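Local coordinates for PilZ domain-containing protein (Legionella pneumophila subsp. pneumophila, PDB 4Q63) that is of unknown function but carries a PilZ-like beta-barrel domain, a family generally credited with binding cyclic di-GMP, at residues Ile27-Val39 against Phe79-Leu92. Residues are numbered along the deposited sequence; the frame is centred on the assembly and turned at random.
Sequences IEIVEISSNGAVV and FTKEDETNKLFLVL
The ring of Phe79 packs against the turn end of the hairpin of strands 29-33 and 36-39, with Gly36 CA over one face in a CH-pi contact, 3.8 Å from the ring centroid. Phe79 CG stands anti to the carbonyl carbon (chi1 -58°), which brings the ring against Gly36; Ala37 CB approaches CZ obliquely, and Ile32 CG1 meets the ring edge near CE2. From the helix, Leu92 divides its two methyls between Ile32 and the Ser33-Ser34 peptide: the Leu92 and Ile32 side chains cross at a slant, Leu92 CD2 4.0 Å from Ile32 CG2, while Leu92 CD1 lies 3.5 Å from Ser34 N. Leu88, its CG turned anti to the backbone N (chi1 -178°), puts CD2 against Ser33 O and Ser34 CA. One helical turn earlier, Thr85 sets CG2 3.1 Å from Ser34 O, a buried carbonyl without a hydrogen-bond partner that also lies in the plane of the Phe79 ring, at its edge. Thr85 OG1 turns back to Glu82 O (2.8 Å), which Asn86 N shares. Farther out, Ser34 CB rests on Phe89 CB at 3.8 Å. An ST turn, Asn35 N to Ser33 OG, braces the type I turn from Ser33 to Gly36. The nearly straight bond from Phe79 N to Asn35 O (2.9 Å), its donor above the carbonyl plane, continues the antiparallel pairing of strands 36-40 and 74-79 just before the chain turns into helix 82-100. The hairpin end thus meets both strand and helix, with Leu54 of strand 49-56 touching Ile32 and Leu88, and Tyr9 against Ser34, Asn35 and Phe89.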
loop_
_atom_site.group_PDB
_atom_site.type_symbol
_atom_site.label_atom_id
_atom_site.label_comp_id
_atom_site.label_asym_id
_atom_site.label_seq_id
_atom_site.Cartn_x
_atom_site.Cartn_y
_atom_site.Cartn_z
ATOM N N ILE A 27 3.052 8.892 -3.415
ATOM C CA ILE A 27 1.607 8.885 -3.440
ATOM C C ILE A 27 1.032 8.786 -2.031
ATOM O O ILE A 27 1.636 8.194 -1.136
ATOM C CB ILE A 27 1.077 7.733 -4.306
ATOM C CG1 ILE A 27 1.675 6.408 -3.848
ATOM C CG2 ILE A 27 1.430 7.959 -5.766
ATOM C CD1 ILE A 27 0.638 5.350 -3.615
ATOM N N GLU A 28 -0.149 9.365 -1.842
ATOM C CA GLU A 28 -0.804 9.355 -0.542
ATOM C C GLU A 28 -1.541 8.037 -0.333
ATOM O O GLU A 28 -2.453 7.704 -1.094
ATOM C CB GLU A 28 -1.779 10.527 -0.452
ATOM C CG GLU A 28 -2.199 10.895 0.948
ATOM C CD GLU A 28 -3.107 12.112 0.956
ATOM O OE1 GLU A 28 -3.332 12.678 2.043
ATOM O OE2 GLU A 28 -3.584 12.512 -0.134
ATOM N N ILE A 29 -1.125 7.287 0.687
ATOM C CA ILE A 29 -1.804 6.054 1.088
ATOM C C ILE A 29 -2.696 6.314 2.294
ATOM O O ILE A 29 -2.245 6.865 3.303
ATOM C CB ILE A 29 -0.810 4.931 1.462
ATOM C CG1 ILE A 29 -0.215 4.297 0.201
ATOM C CG2 ILE A 29 -1.506 3.875 2.318
ATOM C CD1 ILE A 29 -0.092 2.788 0.263
ATOM N N VAL A 30 -3.899 5.885 2.239
ATOM C CA VAL A 30 -4.762 6.153 3.397
ATOM C C VAL A 30 -5.209 4.894 4.129
ATOM O O VAL A 30 -5.628 4.967 5.274
ATOM C CB VAL A 30 -6.003 7.010 3.039
ATOM C CG1 VAL A 30 -5.599 8.455 2.749
ATOM C CG2 VAL A 30 -6.771 6.399 1.871
ATOM N N GLU A 31 -5.129 3.742 3.472
ATOM C CA GLU A 31 -5.432 2.488 4.146
ATOM C C GLU A 31 -4.676 1.370 3.460
ATOM O O GLU A 31 -4.428 1.439 2.265
ATOM C CB GLU A 31 -6.932 2.195 4.080
ATOM C CG GLU A 31 -7.389 1.074 4.998
ATOM C CD GLU A 31 -8.904 0.912 4.999
ATOM O OE1 GLU A 31 -9.485 0.795 3.903
ATOM O OE2 GLU A 31 -9.510 0.908 6.091
ATOM N N ILE A 32 -4.307 0.342 4.212
ATOM C CA ILE A 32 -3.531 -0.747 3.628
ATOM C C ILE A 32 -3.842 -2.079 4.295
ATOM O O ILE A 32 -4.114 -2.145 5.493
ATOM C CB ILE A 32 -2.019 -0.438 3.671
ATOM C CG1 ILE A 32 -1.230 -1.414 2.785
ATOM C CG2 ILE A 32 -1.502 -0.427 5.112
ATOM C CD1 ILE A 32 0.177 -0.946 2.511
ATOM N N SER A 33 -3.865 -3.135 3.491
ATOM C CA SER A 33 -3.937 -4.490 4.013
ATOM C C SER A 33 -2.878 -5.296 3.269
ATOM O O SER A 33 -2.218 -4.770 2.375
ATOM C CB SER A 33 -5.320 -5.093 3.790
ATOM O OG SER A 33 -5.496 -5.463 2.435
ATOM N N SER A 34 -2.710 -6.562 3.629
ATOM C CA SER A 34 -1.716 -7.392 2.959
ATOM C C SER A 34 -2.093 -7.629 1.485
ATOM O O SER A 34 -1.240 -7.949 0.669
ATOM C CB SER A 34 -1.532 -8.730 3.692
ATOM O OG SER A 34 -2.749 -9.451 3.727
ATOM N N ASN A 35 -3.360 -7.431 1.140
ATOM C CA ASN A 35 -3.842 -7.728 -0.213
ATOM C C ASN A 35 -4.104 -6.484 -1.072
ATOM O O ASN A 35 -4.509 -6.590 -2.241
ATOM C CB ASN A 35 -5.135 -8.555 -0.160
ATOM C CG ASN A 35 -4.916 -9.974 0.325
ATOM O OD1 ASN A 35 -3.830 -10.531 0.199
ATOM N ND2 ASN A 35 -5.968 -10.573 0.879
ATOM N N GLY A 36 -3.899 -5.309 -0.501
ATOM C CA GLY A 36 -4.212 -4.096 -1.236
ATOM C C GLY A 36 -4.174 -2.831 -0.402
ATOM O O GLY A 36 -3.830 -2.868 0.777
ATOM N N ALA A 37 -4.542 -1.721 -1.031
ATOM C CA ALA A 37 -4.435 -0.399 -0.434
ATOM C C ALA A 37 -5.447 0.560 -1.062
ATOM O O ALA A 37 -5.903 0.347 -2.185
ATOM C CB ALA A 37 -3.031 0.152 -0.650
ATOM N N VAL A 38 -5.751 1.623 -0.330
ATOM C CA VAL A 38 -6.510 2.757 -0.847
ATOM C C VAL A 38 -5.576 3.958 -0.954
ATOM O O VAL A 38 -4.972 4.364 0.038
ATOM C CB VAL A 38 -7.635 3.080 0.104
ATOM C CG1 VAL A 38 -8.509 4.266 -0.450
ATOM C CG2 VAL A 38 -8.471 1.815 0.328
ATOM N N VAL A 39 -5.402 4.472 -2.170
ATOM C CA VAL A 39 -4.549 5.633 -2.413
ATOM C C VAL A 39 -5.351 6.802 -3.018
ATOM O O VAL A 39 -6.446 6.607 -3.564
ATOM C CB VAL A 39 -3.366 5.290 -3.334
ATOM C CG1 VAL A 39 -2.534 4.144 -2.727
ATOM C CG2 VAL A 39 -3.852 4.904 -4.731
ATOM N N PHE A 79 -2.830 -6.026 -4.530
ATOM C CA PHE A 79 -1.459 -6.562 -4.661
ATOM C C PHE A 79 -1.561 -7.989 -5.176
ATOM O O PHE A 79 -2.161 -8.854 -4.544
ATOM C CB PHE A 79 -0.700 -6.553 -3.330
ATOM C CG PHE A 79 -0.583 -5.193 -2.700
ATOM C CD1 PHE A 79 -0.265 -4.079 -3.462
ATOM C CD2 PHE A 79 -0.808 -5.024 -1.346
ATOM C CE1 PHE A 79 -0.156 -2.840 -2.884
ATOM C CE2 PHE A 79 -0.701 -3.771 -0.754
ATOM C CZ PHE A 79 -0.379 -2.682 -1.516
ATOM N N THR A 80 -0.970 -8.235 -6.334
ATOM C CA THR A 80 -1.255 -9.446 -7.071
ATOM C C THR A 80 -0.388 -10.665 -6.797
ATOM O O THR A 80 -0.743 -11.771 -7.218
ATOM C CB THR A 80 -1.234 -9.151 -8.575
ATOM O OG1 THR A 80 -0.017 -8.470 -8.898
ATOM C CG2 THR A 80 -2.416 -8.246 -8.937
ATOM N N LYS A 81 0.748 -10.491 -6.119
ATOM C CA LYS A 81 1.660 -11.625 -5.931
ATOM C C LYS A 81 1.589 -12.177 -4.515
ATOM O O LYS A 81 1.895 -11.475 -3.539
ATOM C CB LYS A 81 3.105 -11.251 -6.288
ATOM C CG LYS A 81 3.224 -10.584 -7.649
ATOM C CD LYS A 81 2.802 -11.543 -8.771
ATOM C CE LYS A 81 2.737 -10.845 -10.127
ATOM N NZ LYS A 81 3.897 -9.959 -10.375
ATOM N N GLU A 82 1.206 -13.445 -4.421
ATOM C CA GLU A 82 1.023 -14.095 -3.133
ATOM C C GLU A 82 2.265 -14.017 -2.249
ATOM O O GLU A 82 2.157 -13.687 -1.071
ATOM C CB GLU A 82 0.575 -15.550 -3.303
ATOM C CG GLU A 82 -0.088 -16.122 -2.057
ATOM C CD GLU A 82 -0.867 -17.390 -2.346
ATOM O OE1 GLU A 82 -0.227 -18.438 -2.575
ATOM O OE2 GLU A 82 -2.120 -17.334 -2.352
ATOM N N ASP A 83 3.437 -14.294 -2.812
ATOM C CA ASP A 83 4.660 -14.293 -2.009
ATOM C C ASP A 83 5.003 -12.893 -1.479
ATOM O O ASP A 83 5.498 -12.748 -0.361
ATOM C CB ASP A 83 5.833 -14.914 -2.777
ATOM C CG ASP A 83 6.353 -14.020 -3.885
ATOM O OD1 ASP A 83 5.569 -13.241 -4.486
ATOM O OD2 ASP A 83 7.567 -14.104 -4.143
ATOM N N GLU A 84 4.715 -11.865 -2.272
ATOM C CA GLU A 84 4.881 -10.486 -1.816
ATOM C C GLU A 84 3.822 -10.077 -0.774
ATOM O O GLU A 84 4.120 -9.307 0.138
ATOM C CB GLU A 84 4.828 -9.518 -2.998
ATOM C CG GLU A 84 5.903 -9.788 -4.046
ATOM C CD GLU A 84 5.653 -9.020 -5.328
ATOM O OE1 GLU A 84 4.694 -8.240 -5.412
ATOM O OE2 GLU A 84 6.404 -9.211 -6.285
ATOM N N THR A 85 2.598 -10.581 -0.898
ATOM C CA THR A 85 1.567 -10.262 0.096
ATOM C C THR A 85 1.831 -10.977 1.427
ATOM O O THR A 85 1.471 -10.477 2.503
ATOM C CB THR A 85 0.143 -10.573 -0.391
ATOM O OG1 THR A 85 -0.009 -11.982 -0.640
ATOM C CG2 THR A 85 -0.185 -9.765 -1.666
ATOM N N ASN A 86 2.458 -12.146 1.352
ATOM C CA ASN A 86 2.909 -12.847 2.558
ATOM C C ASN A 86 3.945 -12.043 3.325
ATOM O O ASN A 86 3.862 -11.926 4.542
ATOM C CB ASN A 86 3.457 -14.240 2.232
ATOM C CG ASN A 86 2.367 -15.223 1.837
ATOM O OD1 ASN A 86 1.189 -15.018 2.128
ATOM N ND2 ASN A 86 2.763 -16.309 1.182
ATOM N N LYS A 87 4.920 -11.479 2.622
ATOM C CA LYS A 87 5.911 -10.628 3.276
ATOM C C LYS A 87 5.261 -9.403 3.927
ATOM O O LYS A 87 5.561 -9.051 5.073
ATOM C CB LYS A 87 6.989 -10.172 2.289
ATOM C CG LYS A 87 8.131 -11.147 2.073
ATOM C CD LYS A 87 9.290 -10.460 1.347
ATOM C CE LYS A 87 9.707 -9.181 2.074
ATOM N NZ LYS A 87 9.982 -8.050 1.138
ATOM N N LEU A 88 4.392 -8.743 3.173
ATOM C CA LEU A 88 3.689 -7.563 3.652
ATOM C C LEU A 88 2.853 -7.846 4.900
ATOM O O LEU A 88 2.817 -7.044 5.838
ATOM C CB LEU A 88 2.776 -7.014 2.553
ATOM C CG LEU A 88 2.030 -5.749 2.964
ATOM C CD1 LEU A 88 3.056 -4.696 3.424
ATOM C CD2 LEU A 88 1.177 -5.228 1.819
ATOM N N PHE A 89 2.164 -8.977 4.887
ATOM C CA PHE A 89 1.351 -9.393 6.014
ATOM C C PHE A 89 2.131 -9.368 7.323
ATOM O O PHE A 89 1.648 -8.853 8.328
ATOM C CB PHE A 89 0.813 -10.802 5.777
ATOM C CG PHE A 89 0.117 -11.389 6.974
ATOM C CD1 PHE A 89 -1.187 -11.040 7.272
ATOM C CD2 PHE A 89 0.774 -12.278 7.809
ATOM C CE1 PHE A 89 -1.830 -11.578 8.376
ATOM C CE2 PHE A 89 0.137 -12.819 8.915
ATOM C CZ PHE A 89 -1.167 -12.468 9.196
ATOM N N LEU A 90 3.334 -9.926 7.307
ATOM C CA LEU A 90 4.154 -9.996 8.511
ATOM C C LEU A 90 4.603 -8.622 9.002
ATOM O O LEU A 90 4.727 -8.398 10.204
ATOM C CB LEU A 90 5.359 -10.898 8.275
ATOM C CG LEU A 90 4.994 -12.367 8.057
ATOM C CD1 LEU A 90 6.238 -13.220 7.904
ATOM C CD2 LEU A 90 4.138 -12.875 9.212
ATOM N N VAL A 91 4.846 -7.702 8.072
ATOM C CA VAL A 91 5.259 -6.347 8.426
ATOM C C VAL A 91 4.071 -5.600 9.042
ATOM O O VAL A 91 4.204 -4.899 10.045
ATOM C CB VAL A 91 5.784 -5.581 7.190
ATOM C CG1 VAL A 91 6.124 -4.132 7.554
ATOM C CG2 VAL A 91 7.001 -6.283 6.617
ATOM N N LEU A 92 2.909 -5.765 8.435
ATOM C CA LEU A 92 1.683 -5.162 8.949
ATOM C C LEU A 92 1.292 -5.714 10.309
ATOM O O LEU A 92 0.801 -4.978 11.159
ATOM C CB LEU A 92 0.538 -5.365 7.959
ATOM C CG LEU A 92 0.726 -4.590 6.657
ATOM C CD1 LEU A 92 -0.424 -4.899 5.715
ATOM C CD2 LEU A 92 0.864 -3.080 6.909
#